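Local atomic coordinates of 6-phosphogluconolactonase (Trypanosoma cruzi, PDB entry 6VYE), a protein that probably catalyses the hydrolysis of 6-phosphogluconolactone to 6-phosphogluconate, the second step of the pentose phosphate pathway. Residues A[29-32]-A[33-37]; A[39-42]-A[43-46]; A[126-129]-A[130-134]; A[139-142]-A[143-147]; A[177-181]-A[182-186]. One frame throughout, in Å; residues are numbered along the deposited sequence.

How the contacts relate
All five contacts are local, each joining neighbours along one run of chain, so none nests in or crosses another. Contact 1 lies within helix 24-38. Contact 2 follows after a single residue, turning the chain from that helix into strand 46-50, and the two touch where Trp-44 NE1 meets Ile-36 O at 3.2 Å. Contacts 3 and 4 occupy the start and the end of helix 128-146, their centres about 19 Å apart. Contact 5 folds the loop between strands 163-167 and 191-194 into successive turns and meets contact 3 through Gln-182 and Cys-128. Contacts 1 and 5 lie on opposite sides of the chain's centre, with centres about 30 Å apart.

Contact 1. Residues A[29-32]-A[33-37]; sequences CKKI and VEIIH
The shortest polar bond here runs from Glu-34 N to Lys-30 O, 2.8 Å long with an N-H...O angle of 163°. It is one of four successive i to i+4 backbone bonds, the others linking Val-33 N to Cys-29 O, Ile-35 N to Lys-31 O and Ile-36 N to Ile-32 O. On the outer side of the helix the carboxylate of Glu-34 reaches back between two lysines. Its OE2 lies against the aliphatic part of Lys-30, 3.6 Å from CE, while its OE1 faces the bent chain of Lys-31, 3.9 Å from CD. Neither ammonium closes a salt bridge: Lys-31 NZ stays 4.2 Å from Glu-34 OE1, so any attraction is probably a diffuse electrostatic one. Lys-30 is extended along its length, whereas Lys-31 bends at chi2 (47°) and crosses the Glu-34 side chain at about a right angle.

The inner side is apolar. Ile-32 sends CG2 toward the next turn, where it meets Ile-36 CD1 at 4.0 Å. In Ile-36, CG1 stands beside the backbone N (chi1 -68°), which carries the CD1 branch back over the Ile-32 carbonyl. Val-33 CG2 similarly leans over Cys-29 O at 3.3 Å. Beyond the helix, Cys-29 packs on Leu-59, Leu-62 and Leu-63 of helix 54-66, and Ile-32 rests on Leu-59 and on Ile-221 of strand 219-224. This division between a charged outer face and an apolar inner one is typical of an amphipathic helix flanking the parallel part of a Rossmann-like sheet.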
loop_
_atom_site.group_PDB
_atom_site.type_symbol
_atom_site.label_atom_id
_atom_site.label_comp_id
_atom_site.label_asym_id
_atom_site.label_seq_id
_atom_site.Cartn_x
_atom_site.Cartn_y
_atom_site.Cartn_z
ATOM N N CYS A 29 13.330 -1.020 -3.416
ATOM C CA CYS A 29 14.285 -0.528 -2.408
ATOM C C CYS A 29 15.031 0.708 -2.928
ATOM O O CYS A 29 15.088 1.732 -2.188
ATOM C CB CYS A 29 15.253 -1.647 -2.056
ATOM S SG CYS A 29 16.363 -1.168 -0.714
ATOM N N LYS A 30 15.510 0.679 -4.169
ATOM C CA LYS A 30 16.281 1.801 -4.775
ATOM C C LYS A 30 15.364 3.031 -4.855
ATOM O O LYS A 30 15.786 4.147 -4.464
ATOM C CB LYS A 30 16.804 1.429 -6.168
ATOM C CG LYS A 30 17.649 2.496 -6.858
ATOM C CD LYS A 30 18.322 2.030 -8.136
ATOM C CE LYS A 30 19.258 3.064 -8.736
ATOM N NZ LYS A 30 19.812 2.642 -10.050
ATOM N N LYS A 31 14.144 2.827 -5.351
ATOM C CA LYS A 31 13.133 3.906 -5.477
ATOM C C LYS A 31 12.880 4.516 -4.086
ATOM O O LYS A 31 12.916 5.743 -3.991
ATOM C CB LYS A 31 11.842 3.373 -6.112
ATOM C CG LYS A 31 10.810 4.451 -6.431
ATOM C CD LYS A 31 11.421 5.641 -7.144
ATOM C CE LYS A 31 10.535 6.260 -8.189
ATOM N NZ LYS A 31 11.251 7.362 -8.870
ATOM N N ILE A 32 12.568 3.694 -3.073
ATOM C CA ILE A 32 12.279 4.210 -1.702
ATOM C C ILE A 32 13.463 5.033 -1.181
ATOM O O ILE A 32 13.245 6.170 -0.722
ATOM C CB ILE A 32 11.866 3.086 -0.731
ATOM C CG1 ILE A 32 10.496 2.510 -1.080
ATOM C CG2 ILE A 32 11.899 3.573 0.714
ATOM C CD1 ILE A 32 10.308 1.089 -0.586
ATOM N N VAL A 33 14.674 4.524 -1.302
ATOM C CA VAL A 33 15.910 5.215 -0.825
ATOM C C VAL A 33 16.091 6.521 -1.599
ATOM O O VAL A 33 16.370 7.512 -0.948
ATOM C CB VAL A 33 17.145 4.304 -0.880
ATOM C CG1 VAL A 33 18.450 5.056 -0.624
ATOM C CG2 VAL A 33 17.002 3.158 0.108
ATOM N N GLU A 34 15.896 6.529 -2.911
ATOM C CA GLU A 34 15.963 7.752 -3.747
ATOM C C GLU A 34 14.974 8.796 -3.226
ATOM O O GLU A 34 15.353 9.987 -3.183
ATOM C CB GLU A 34 15.580 7.462 -5.204
ATOM C CG GLU A 34 16.747 7.063 -6.074
ATOM C CD GLU A 34 16.373 6.452 -7.417
ATOM O OE1 GLU A 34 15.147 6.431 -7.778
ATOM O OE2 GLU A 34 17.302 5.960 -8.082
ATOM N N ILE A 35 13.736 8.383 -2.889
ATOM C CA ILE A 35 12.695 9.328 -2.409
ATOM C C ILE A 35 13.177 9.875 -1.053
ATOM O O ILE A 35 13.018 11.055 -0.806
ATOM C CB ILE A 35 11.311 8.633 -2.321
ATOM C CG1 ILE A 35 10.786 8.263 -3.713
ATOM C CG2 ILE A 35 10.327 9.489 -1.541
ATOM C CD1 ILE A 35 9.616 7.324 -3.669
ATOM N N ILE A 36 13.759 9.037 -0.200
ATOM C CA ILE A 36 14.252 9.478 1.140
ATOM C C ILE A 36 15.314 10.558 0.922
ATOM O O ILE A 36 15.195 11.653 1.489
ATOM C CB ILE A 36 14.789 8.302 1.968
ATOM C CG1 ILE A 36 13.662 7.352 2.379
ATOM C CG2 ILE A 36 15.572 8.830 3.179
ATOM C CD1 ILE A 36 14.120 6.048 2.963
ATOM N N HIS A 37 16.310 10.288 0.085
ATOM C CA HIS A 37 17.471 11.201 -0.109
ATOM C C HIS A 37 17.104 12.480 -0.870
ATOM O O HIS A 37 17.895 13.453 -0.784
ATOM C CB HIS A 37 18.613 10.463 -0.775
ATOM C CG HIS A 37 19.194 9.437 0.130
ATOM N ND1 HIS A 37 19.306 9.673 1.489
ATOM C CD2 HIS A 37 19.713 8.212 -0.107
ATOM C CE1 HIS A 37 19.860 8.614 2.065
ATOM N NE2 HIS A 37 20.080 7.687 1.110
#

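Contact 2. Residues A[39-42]-A[43-46]; sequences SERT and NWPL. With PO4 (phosphate ion), chain C.
Arg-41 and Trp-44 form the tight part of this turn-rich connection from helix 24-38 to strand 46-50 in the Rossmann-like fold. Arg-41 CG sits over one face of the indole in a CH-pi contact, 3.6 Å from the centroid of the six-membered ring and 8° off its normal. With CG beside its backbone N (chi1 -81°) and the chain extended to NE, Arg-41 is laid along the indole, and Trp-44 CH2 comes over one guanidinium face. At the pyrrole side of the indole, Trp-44 NE1 makes a weak hydrogen bond to Ser-39 O at 3.0 Å, and Leu-46 CD2 lies 3.4 Å from Ser-39 OG. Asn-43 N to Glu-40 O and Trp-44 N to Arg-41 O are the backbone bonds that hold the bend.

The other side is looser and wetter. One water donates to both Arg-41 O and Trp-44 O, bridging the turn where Glu-40, Thr-42 and Asn-43 are exposed. Arg-41 NH1 has a salt bridge to Glu-74. A phosphate ion, probably from the crystallisation liquor, lies at the guanidinium edge: Arg-41 NH2 donates to O4 at 3.0 Å, but O4 is also only 2.9 Å from Arg-41 CD, so its exact position is doubtful.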
loop_
_atom_site.group_PDB
_atom_site.type_symbol
_atom_site.label_atom_id
_atom_site.label_comp_id
_atom_site.label_asym_id
_atom_site.label_seq_id
_atom_site.Cartn_x
_atom_site.Cartn_y
_atom_site.Cartn_z
ATOM N N SER A 39 14.548 14.219 -0.204
ATOM C CA SER A 39 13.858 14.993 0.838
ATOM C C SER A 39 14.894 15.508 1.839
ATOM O O SER A 39 15.695 14.682 2.350
ATOM C CB SER A 39 12.845 14.126 1.504
ATOM O OG SER A 39 11.766 14.897 2.010
ATOM N N GLU A 40 14.877 16.804 2.140
ATOM C CA GLU A 40 15.725 17.352 3.239
ATOM C C GLU A 40 15.418 16.616 4.560
ATOM O O GLU A 40 14.211 16.341 4.852
ATOM C CB GLU A 40 15.562 18.866 3.322
ATOM C CG GLU A 40 16.207 19.552 2.127
ATOM C CD GLU A 40 16.287 21.057 2.236
ATOM O OE1 GLU A 40 17.281 21.640 1.734
ATOM O OE2 GLU A 40 15.366 21.637 2.824
ATOM N N ARG A 41 16.481 16.297 5.312
ATOM C CA ARG A 41 16.434 15.581 6.620
ATOM C C ARG A 41 15.425 16.242 7.577
ATOM O O ARG A 41 14.912 15.534 8.453
ATOM C CB ARG A 41 17.833 15.497 7.245
ATOM C CG ARG A 41 18.692 14.379 6.672
ATOM C CD ARG A 41 20.127 14.385 7.178
ATOM N NE ARG A 41 20.896 13.195 6.805
ATOM C CZ ARG A 41 21.493 12.996 5.624
ATOM N NH1 ARG A 41 22.144 11.869 5.393
ATOM N NH2 ARG A 41 21.360 13.879 4.652
ATOM N N THR A 42 15.138 17.535 7.436
ATOM C CA THR A 42 14.200 18.255 8.338
ATOM C C THR A 42 12.759 17.785 8.116
ATOM O O THR A 42 11.952 18.051 8.961
ATOM C CB THR A 42 14.378 19.770 8.216
ATOM O OG1 THR A 42 14.131 20.139 6.871
ATOM C CG2 THR A 42 15.743 20.240 8.681
ATOM N N ASN A 43 12.453 17.115 7.007
ATOM C CA ASN A 43 11.102 16.583 6.680
ATOM C C ASN A 43 11.007 15.126 7.114
ATOM O O ASN A 43 9.855 14.593 7.169
ATOM C CB ASN A 43 10.758 16.658 5.192
ATOM C CG ASN A 43 10.771 18.077 4.678
ATOM O OD1 ASN A 43 10.322 18.978 5.358
ATOM N ND2 ASN A 43 11.376 18.294 3.529
ATOM N N TRP A 44 12.153 14.507 7.420
ATOM C CA TRP A 44 12.176 13.129 7.965
ATOM C C TRP A 44 11.553 13.163 9.360
ATOM O O TRP A 44 11.658 14.162 10.076
ATOM C CB TRP A 44 13.586 12.541 7.978
ATOM C CG TRP A 44 14.279 12.475 6.655
ATOM C CD1 TRP A 44 13.857 12.950 5.440
ATOM C CD2 TRP A 44 15.580 11.894 6.437
ATOM N NE1 TRP A 44 14.822 12.712 4.498
ATOM C CE2 TRP A 44 15.885 12.066 5.068
ATOM C CE3 TRP A 44 16.523 11.283 7.272
ATOM C CZ2 TRP A 44 17.085 11.627 4.514
ATOM C CZ3 TRP A 44 17.704 10.837 6.723
ATOM C CH2 TRP A 44 17.988 11.028 5.367
ATOM N N PRO A 45 10.886 12.080 9.808
ATOM C CA PRO A 45 10.718 10.871 9.013
ATOM C C PRO A 45 9.598 11.035 7.988
ATOM O O PRO A 45 8.568 11.621 8.308
ATOM C CB PRO A 45 10.316 9.792 10.034
ATOM C CG PRO A 45 9.654 10.583 11.147
ATOM C CD PRO A 45 10.328 11.947 11.165
ATOM N N LEU A 46 9.823 10.497 6.793
ATOM C CA LEU A 46 8.800 10.446 5.733
ATOM C C LEU A 46 7.831 9.305 6.054
ATOM O O LEU A 46 8.273 8.175 6.426
ATOM C CB LEU A 46 9.482 10.245 4.378
ATOM C CG LEU A 46 10.530 11.283 3.961
ATOM C CD1 LEU A 46 11.039 10.934 2.588
ATOM C CD2 LEU A 46 9.947 12.690 3.913
HETATM P P PO4 C . 20.023 17.366 4.024
HETATM O O1 PO4 C . 21.416 17.972 3.772
HETATM O O2 PO4 C . 19.043 18.494 4.139
HETATM O O3 PO4 C . 19.664 16.544 2.821
HETATM O O4 PO4 C . 20.113 16.542 5.246
HETATM O O HOH W 1 13.910 15.186 11.047
HETATM O O HOH W 2 9.831 16.221 10.646
#

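Contact 3. Residues A[126-129]-A[130-134]; sequences VACN and DAVKS
Helix N-terminal capping defines this local contact, at the start of helix 128-146 on the surface of the Rossmann-like domain. Ala-127 occupies the N-cap position, and Asp-130, three residues on, folds its carboxylate back to the backbone there. Asp-130 OD2 accepts from Ala-127 N at 2.9 Å with an N-H...O angle of 168°, using the lone pair that points away from its other oxygen. This is the side-chain-to-backbone half of a capping box; alanine has no polar side-chain atom to complete the reciprocal half. The torsion matters: CG stands beside the backbone N of Asp-130 (chi1 -64°), which turns the carboxylate toward the incoming chain. A negative group beside the first turn would also be expected to interact favourably with the helix dipole.

Ala-127 O opens the helical bonding. It accepts from Ala-131 N at 3.2 Å and more weakly from Asp-130 N, so two donors converge on one carbonyl. Val-132 N and Lys-133 N then bond to Cys-128 O and Asn-129 O. Before the helix, Val-126 CG1 packs on Asp-130 CB and its side chain also touches Val-120 of helix 119-122. Cys-128 and Val-132 form an apolar pair, SG to CG2 at 4.1 Å; Val-132 and Ala-131 both touch Val-193 of strand 191-194. On the exposed side the Lys-133 chain, bent at chi3, passes the amide of Asn-129, where ND2 comes 3.6 Å from Lys-133 CD.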
loop_
_atom_site.group_PDB
_atom_site.type_symbol
_atom_site.label_atom_id
_atom_site.label_comp_id
_atom_site.label_asym_id
_atom_site.label_seq_id
_atom_site.Cartn_x
_atom_site.Cartn_y
_atom_site.Cartn_z
ATOM N N VAL A 126 -15.010 -11.502 14.596
ATOM C CA VAL A 126 -14.865 -10.105 14.093
ATOM C C VAL A 126 -15.964 -9.868 13.059
ATOM O O VAL A 126 -16.116 -10.709 12.171
ATOM C CB VAL A 126 -13.473 -9.840 13.496
ATOM C CG1 VAL A 126 -13.386 -8.460 12.851
ATOM C CG2 VAL A 126 -12.385 -9.994 14.545
ATOM N N ALA A 127 -16.716 -8.781 13.210
ATOM C CA ALA A 127 -17.784 -8.360 12.281
ATOM C C ALA A 127 -17.447 -6.966 11.744
ATOM O O ALA A 127 -16.456 -6.339 12.239
ATOM C CB ALA A 127 -19.130 -8.378 12.980
ATOM N N CYS A 128 -18.254 -6.502 10.786
ATOM C CA CYS A 128 -18.099 -5.204 10.081
ATOM C C CYS A 128 -17.900 -4.059 11.086
ATOM O O CYS A 128 -17.001 -3.227 10.843
ATOM C CB CYS A 128 -19.294 -4.901 9.191
ATOM S SG CYS A 128 -19.012 -3.466 8.124
ATOM N N ASN A 129 -18.680 -4.024 12.169
ATOM C CA ASN A 129 -18.694 -2.888 13.131
ATOM C C ASN A 129 -17.371 -2.837 13.900
ATOM O O ASN A 129 -16.963 -1.720 14.243
ATOM C CB ASN A 129 -19.866 -2.934 14.115
ATOM C CG ASN A 129 -20.045 -1.607 14.823
ATOM O OD1 ASN A 129 -20.381 -0.607 14.191
ATOM N ND2 ASN A 129 -19.782 -1.572 16.124
ATOM N N ASP A 130 -16.756 -3.995 14.158
ATOM C CA ASP A 130 -15.409 -4.129 14.772
ATOM C C ASP A 130 -14.351 -3.536 13.830
ATOM O O ASP A 130 -13.504 -2.761 14.298
ATOM C CB ASP A 130 -15.031 -5.590 15.018
ATOM C CG ASP A 130 -15.928 -6.292 16.026
ATOM O OD1 ASP A 130 -16.028 -5.805 17.159
ATOM O OD2 ASP A 130 -16.527 -7.312 15.657
ATOM N N ALA A 131 -14.384 -3.931 12.557
ATOM C CA ALA A 131 -13.483 -3.427 11.502
ATOM C C ALA A 131 -13.635 -1.904 11.408
ATOM O O ALA A 131 -12.606 -1.205 11.349
ATOM C CB ALA A 131 -13.793 -4.111 10.193
ATOM N N VAL A 132 -14.871 -1.406 11.372
ATOM C CA VAL A 132 -15.126 0.047 11.206
ATOM C C VAL A 132 -14.550 0.818 12.413
ATOM O O VAL A 132 -13.977 1.895 12.188
ATOM C CB VAL A 132 -16.618 0.331 10.956
ATOM C CG1 VAL A 132 -16.948 1.806 11.093
ATOM C CG2 VAL A 132 -17.061 -0.165 9.594
ATOM N N LYS A 133 -14.657 0.309 13.643
ATOM C CA LYS A 133 -14.131 1.028 14.842
ATOM C C LYS A 133 -12.597 1.025 14.803
ATOM O O LYS A 133 -11.986 2.023 15.212
ATOM C CB LYS A 133 -14.691 0.428 16.142
ATOM C CG LYS A 133 -16.141 0.816 16.429
ATOM C CD LYS A 133 -16.837 -0.000 17.489
ATOM C CE LYS A 133 -16.129 0.052 18.820
ATOM N NZ LYS A 133 -16.919 -0.661 19.849
ATOM N N SER A 134 -11.997 -0.053 14.309
ATOM C CA SER A 134 -10.529 -0.171 14.114
ATOM C C SER A 134 -10.037 0.811 13.030
ATOM O O SER A 134 -9.014 1.482 13.250
ATOM C CB SER A 134 -10.182 -1.590 13.812
ATOM O OG SER A 134 -8.774 -1.727 13.703
#

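Contact 4. Residues A[139-142]-A[143-147]; sequences EKKI and ALLLG
Ile-142 and Leu-146, one turn apart, carry the side-chain packing at the end of helix 128-146. Starting from Leu-146, CB lies 3.3 Å from Ile-142 O, the same oxygen that accepts from Leu-146 N. CG is beside the backbone N (chi1 -58°) and stays close to that oxygen at 3.5 Å, while touching Ile-142 CG2 at 4.1 Å. At the tip, CD1 closes on Ile-142 CG2 at 3.9 Å. The two side chains cross at a slant, and the touch is between the CG2 methyl of Ile-142 and one delta methyl of Leu-146. Both residues, together with Leu-145, reach Phe-80 of strand 77-85.

The backbone gives the helical evidence: Ala-143 N to Glu-139 O, Leu-144 N to Lys-140 O, Leu-145 N to Lys-141 O and Leu-146 N to Ile-142 O are all bonded, the last at 2.9 Å. The polar end of Glu-139 turns elsewhere, forming a salt bridge with Arg-189 and accepting from the backbone N of Ala-190 and Val-191, which ties the helix to the start of strand 191-194. Gly-147 N makes a weak hydrogen bond to Ala-143 O. With its positive phi (68°), Gly-147 is the first non-helical residue, a C' glycine ending helix 128-146 where its apolar face packs on the sheet of this alpha/beta fold.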
loop_
_atom_site.group_PDB
_atom_site.type_symbol
_atom_site.label_atom_id
_atom_site.label_comp_id
_atom_site.label_asym_id
_atom_site.label_seq_id
_atom_site.Cartn_x
_atom_site.Cartn_y
_atom_site.Cartn_z
ATOM N N GLU A 139 -7.411 5.910 11.556
ATOM C CA GLU A 139 -7.558 7.276 10.976
ATOM C C GLU A 139 -7.112 8.347 11.994
ATOM O O GLU A 139 -6.334 9.271 11.599
ATOM C CB GLU A 139 -8.988 7.525 10.500
ATOM C CG GLU A 139 -9.112 8.751 9.609
ATOM C CD GLU A 139 -10.202 8.701 8.530
ATOM O OE1 GLU A 139 -10.729 7.597 8.208
ATOM O OE2 GLU A 139 -10.503 9.769 7.971
ATOM N N LYS A 140 -7.552 8.249 13.254
ATOM C CA LYS A 140 -7.222 9.268 14.292
ATOM C C LYS A 140 -5.707 9.231 14.548
ATOM O O LYS A 140 -5.094 10.288 14.663
ATOM C CB LYS A 140 -8.015 9.036 15.581
ATOM C CG LYS A 140 -9.531 9.184 15.469
ATOM C CD LYS A 140 -10.263 8.504 16.659
ATOM C CE LYS A 140 -11.663 7.980 16.352
ATOM N NZ LYS A 140 -11.887 6.605 16.885
ATOM N N LYS A 141 -5.117 8.043 14.576
ATOM C CA LYS A 141 -3.672 7.856 14.824
ATOM C C LYS A 141 -2.897 8.539 13.686
ATOM O O LYS A 141 -2.025 9.348 13.974
ATOM C CB LYS A 141 -3.401 6.356 14.970
ATOM C CG LYS A 141 -2.107 5.997 15.682
ATOM C CD LYS A 141 -1.839 4.515 15.770
ATOM C CE LYS A 141 -2.414 3.846 16.991
ATOM N NZ LYS A 141 -2.389 2.374 16.809
ATOM N N ILE A 142 -3.258 8.267 12.425
ATOM C CA ILE A 142 -2.574 8.843 11.234
ATOM C C ILE A 142 -2.701 10.373 11.293
ATOM O O ILE A 142 -1.715 11.049 10.973
ATOM C CB ILE A 142 -3.134 8.284 9.909
ATOM C CG1 ILE A 142 -2.954 6.769 9.770
ATOM C CG2 ILE A 142 -2.500 9.033 8.735
ATOM C CD1 ILE A 142 -3.681 6.164 8.566
ATOM N N ALA A 143 -3.891 10.900 11.615
ATOM C CA ALA A 143 -4.180 12.360 11.649
ATOM C C ALA A 143 -3.272 13.023 12.696
ATOM O O ALA A 143 -2.663 14.069 12.391
ATOM C CB ALA A 143 -5.651 12.606 11.917
ATOM N N LEU A 144 -3.102 12.379 13.845
ATOM C CA LEU A 144 -2.262 12.915 14.941
ATOM C C LEU A 144 -0.796 12.957 14.489
ATOM O O LEU A 144 -0.113 13.965 14.767
ATOM C CB LEU A 144 -2.400 12.039 16.182
ATOM C CG LEU A 144 -1.522 12.500 17.342
ATOM C CD1 LEU A 144 -2.038 13.823 17.910
ATOM C CD2 LEU A 144 -1.468 11.449 18.436
ATOM N N LEU A 145 -0.303 11.899 13.851
ATOM C CA LEU A 145 1.149 11.763 13.572
ATOM C C LEU A 145 1.515 12.605 12.356
ATOM O O LEU A 145 2.684 13.076 12.303
ATOM C CB LEU A 145 1.514 10.290 13.336
ATOM C CG LEU A 145 1.495 9.419 14.593
ATOM C CD1 LEU A 145 1.557 7.945 14.255
ATOM C CD2 LEU A 145 2.628 9.815 15.543
ATOM N N LEU A 146 0.637 12.672 11.354
ATOM C CA LEU A 146 0.959 13.310 10.047
ATOM C C LEU A 146 0.256 14.656 9.907
ATOM O O LEU A 146 0.698 15.437 9.053
ATOM C CB LEU A 146 0.528 12.402 8.892
ATOM C CG LEU A 146 1.134 10.997 8.864
ATOM C CD1 LEU A 146 0.928 10.408 7.504
ATOM C CD2 LEU A 146 2.613 11.002 9.218
ATOM N N GLY A 147 -0.831 14.875 10.653
ATOM C CA GLY A 147 -1.771 15.960 10.342
ATOM C C GLY A 147 -2.506 15.667 9.048
ATOM O O GLY A 147 -2.258 14.612 8.410
#

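Contact 5. Residues A[177-181]-A[182-186]; sequences IFHGS and QAESE
Polar bonds centre on Glu-184, whose extended side chain spans the loop to Gly-180. Gly-180 N points almost exactly at Glu-184 OE1, 2.8 Å away with an N-H...O angle of 179°, though it meets the carboxylate from above its plane. A water donates to OE1 and to Ser-181 O, giving the carboxylate oxygen a second grip. The backbone makes two consecutive beta turns, type II from Phe-178 to Ser-181 with Gly-180 at its third position, then type I from Ser-181 to Glu-184, closed by Glu-184 N on Ser-181 O at 2.9 Å. Ser-181 OG, set between its backbone N and carbonyl carbon (chi1 65°), makes an unusually short hydrogen bond to Phe-178 O, its 2.5 Å length doubtful; Ser-181 N donates to the same oxygen.

Glu-184 OE2 approaches the imidazole obliquely, 3.3 Å from His-179 CD2, with ring and carboxylate planes 68° apart.

Apolar packing is slighter: Ile-177 CG1 meets Ala-183 CB at 4.2 Å.

Phe-178 stacks on His-173 near a bound phosphate that may mark a pocket. Between strands 163-167 and 191-194, Ile-177 leans on Thr-208 of strand 206-209 and Ile-214 of helix 211-215, while Ala-183 and Gln-182 cover Ser-192 of strand 191-194.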
loop_
_atom_site.group_PDB
_atom_site.type_symbol
_atom_site.label_atom_id
_atom_site.label_comp_id
_atom_site.label_asym_id
_atom_site.label_seq_id
_atom_site.Cartn_x
_atom_site.Cartn_y
_atom_site.Cartn_z
ATOM N N ILE A 177 -8.714 -2.915 -0.870
ATOM C CA ILE A 177 -9.796 -2.258 -1.651
ATOM C C ILE A 177 -10.329 -3.280 -2.678
ATOM O O ILE A 177 -9.676 -3.504 -3.678
ATOM C CB ILE A 177 -9.313 -0.938 -2.279
ATOM C CG1 ILE A 177 -8.683 0.001 -1.245
ATOM C CG2 ILE A 177 -10.475 -0.251 -2.982
ATOM C CD1 ILE A 177 -7.922 1.160 -1.864
ATOM N N PHE A 178 -11.511 -3.849 -2.405
ATOM C CA PHE A 178 -12.225 -4.853 -3.226
ATOM C C PHE A 178 -13.490 -4.223 -3.805
ATOM O O PHE A 178 -14.150 -3.404 -3.132
ATOM C CB PHE A 178 -12.549 -6.071 -2.344
ATOM C CG PHE A 178 -11.345 -6.869 -1.865
ATOM C CD1 PHE A 178 -10.813 -6.672 -0.601
ATOM C CD2 PHE A 178 -10.775 -7.857 -2.660
ATOM C CE1 PHE A 178 -9.722 -7.408 -0.144
ATOM C CE2 PHE A 178 -9.671 -8.578 -2.218
ATOM C CZ PHE A 178 -9.149 -8.359 -0.952
ATOM N N HIS A 179 -13.844 -4.608 -5.022
ATOM C CA HIS A 179 -15.192 -4.350 -5.549
ATOM C C HIS A 179 -16.163 -4.941 -4.534
ATOM O O HIS A 179 -15.940 -6.090 -4.121
ATOM C CB HIS A 179 -15.389 -4.983 -6.929
ATOM C CG HIS A 179 -14.870 -4.157 -8.049
ATOM N ND1 HIS A 179 -14.306 -4.722 -9.170
ATOM C CD2 HIS A 179 -14.798 -2.828 -8.209
ATOM C CE1 HIS A 179 -13.965 -3.771 -10.008
ATOM N NE2 HIS A 179 -14.239 -2.594 -9.437
ATOM N N GLY A 180 -17.174 -4.178 -4.133
ATOM C CA GLY A 180 -18.143 -4.630 -3.119
ATOM C C GLY A 180 -17.770 -4.162 -1.718
ATOM O O GLY A 180 -18.587 -4.349 -0.794
ATOM N N SER A 181 -16.581 -3.591 -1.515
ATOM C CA SER A 181 -16.172 -3.161 -0.154
ATOM C C SER A 181 -16.642 -1.730 0.081
ATOM O O SER A 181 -16.771 -0.937 -0.903
ATOM C CB SER A 181 -14.700 -3.292 0.049
ATOM O OG SER A 181 -14.020 -2.403 -0.820
ATOM N N GLN A 182 -16.799 -1.423 1.373
ATOM C CA GLN A 182 -16.975 -0.065 1.950
ATOM C C GLN A 182 -15.881 0.847 1.379
ATOM O O GLN A 182 -16.169 2.010 1.114
ATOM C CB GLN A 182 -16.958 -0.195 3.475
ATOM C CG GLN A 182 -18.134 -1.013 4.068
ATOM C CD GLN A 182 -18.044 -2.538 4.038
ATOM O OE1 GLN A 182 -17.027 -3.151 3.654
ATOM N NE2 GLN A 182 -19.129 -3.189 4.456
ATOM N N ALA A 183 -14.661 0.350 1.151
ATOM C CA ALA A 183 -13.539 1.145 0.588
ATOM C C ALA A 183 -13.667 1.362 -0.929
ATOM O O ALA A 183 -12.944 2.258 -1.467
ATOM C CB ALA A 183 -12.254 0.421 0.908
ATOM N N GLU A 184 -14.439 0.530 -1.637
ATOM C CA GLU A 184 -14.344 0.424 -3.116
ATOM C C GLU A 184 -14.209 1.805 -3.760
ATOM O O GLU A 184 -13.315 1.932 -4.617
ATOM C CB GLU A 184 -15.561 -0.254 -3.741
ATOM C CG GLU A 184 -15.547 -0.217 -5.269
ATOM C CD GLU A 184 -16.763 -0.862 -5.927
ATOM O OE1 GLU A 184 -17.449 -1.634 -5.257
ATOM O OE2 GLU A 184 -17.011 -0.593 -7.109
ATOM N N SER A 185 -15.053 2.779 -3.390
ATOM C CA SER A 185 -15.103 4.139 -4.001
ATOM C C SER A 185 -14.970 5.240 -2.936
ATOM O O SER A 185 -15.426 6.376 -3.200
ATOM C CB SER A 185 -16.400 4.335 -4.782
ATOM O OG SER A 185 -16.861 3.112 -5.332
ATOM N N GLU A 186 -14.450 4.925 -1.745
ATOM C CA GLU A 186 -14.557 5.853 -0.582
ATOM C C GLU A 186 -13.689 7.085 -0.858
ATOM O O GLU A 186 -12.447 6.913 -1.061
ATOM C CB GLU A 186 -14.190 5.148 0.718
ATOM C CG GLU A 186 -14.161 6.081 1.917
ATOM C CD GLU A 186 -15.460 6.804 2.265
ATOM O OE1 GLU A 186 -16.321 6.176 2.919
ATOM O OE2 GLU A 186 -15.567 8.024 1.984
HETATM O O HOH W 3 -18.756 -1.382 -2.997
#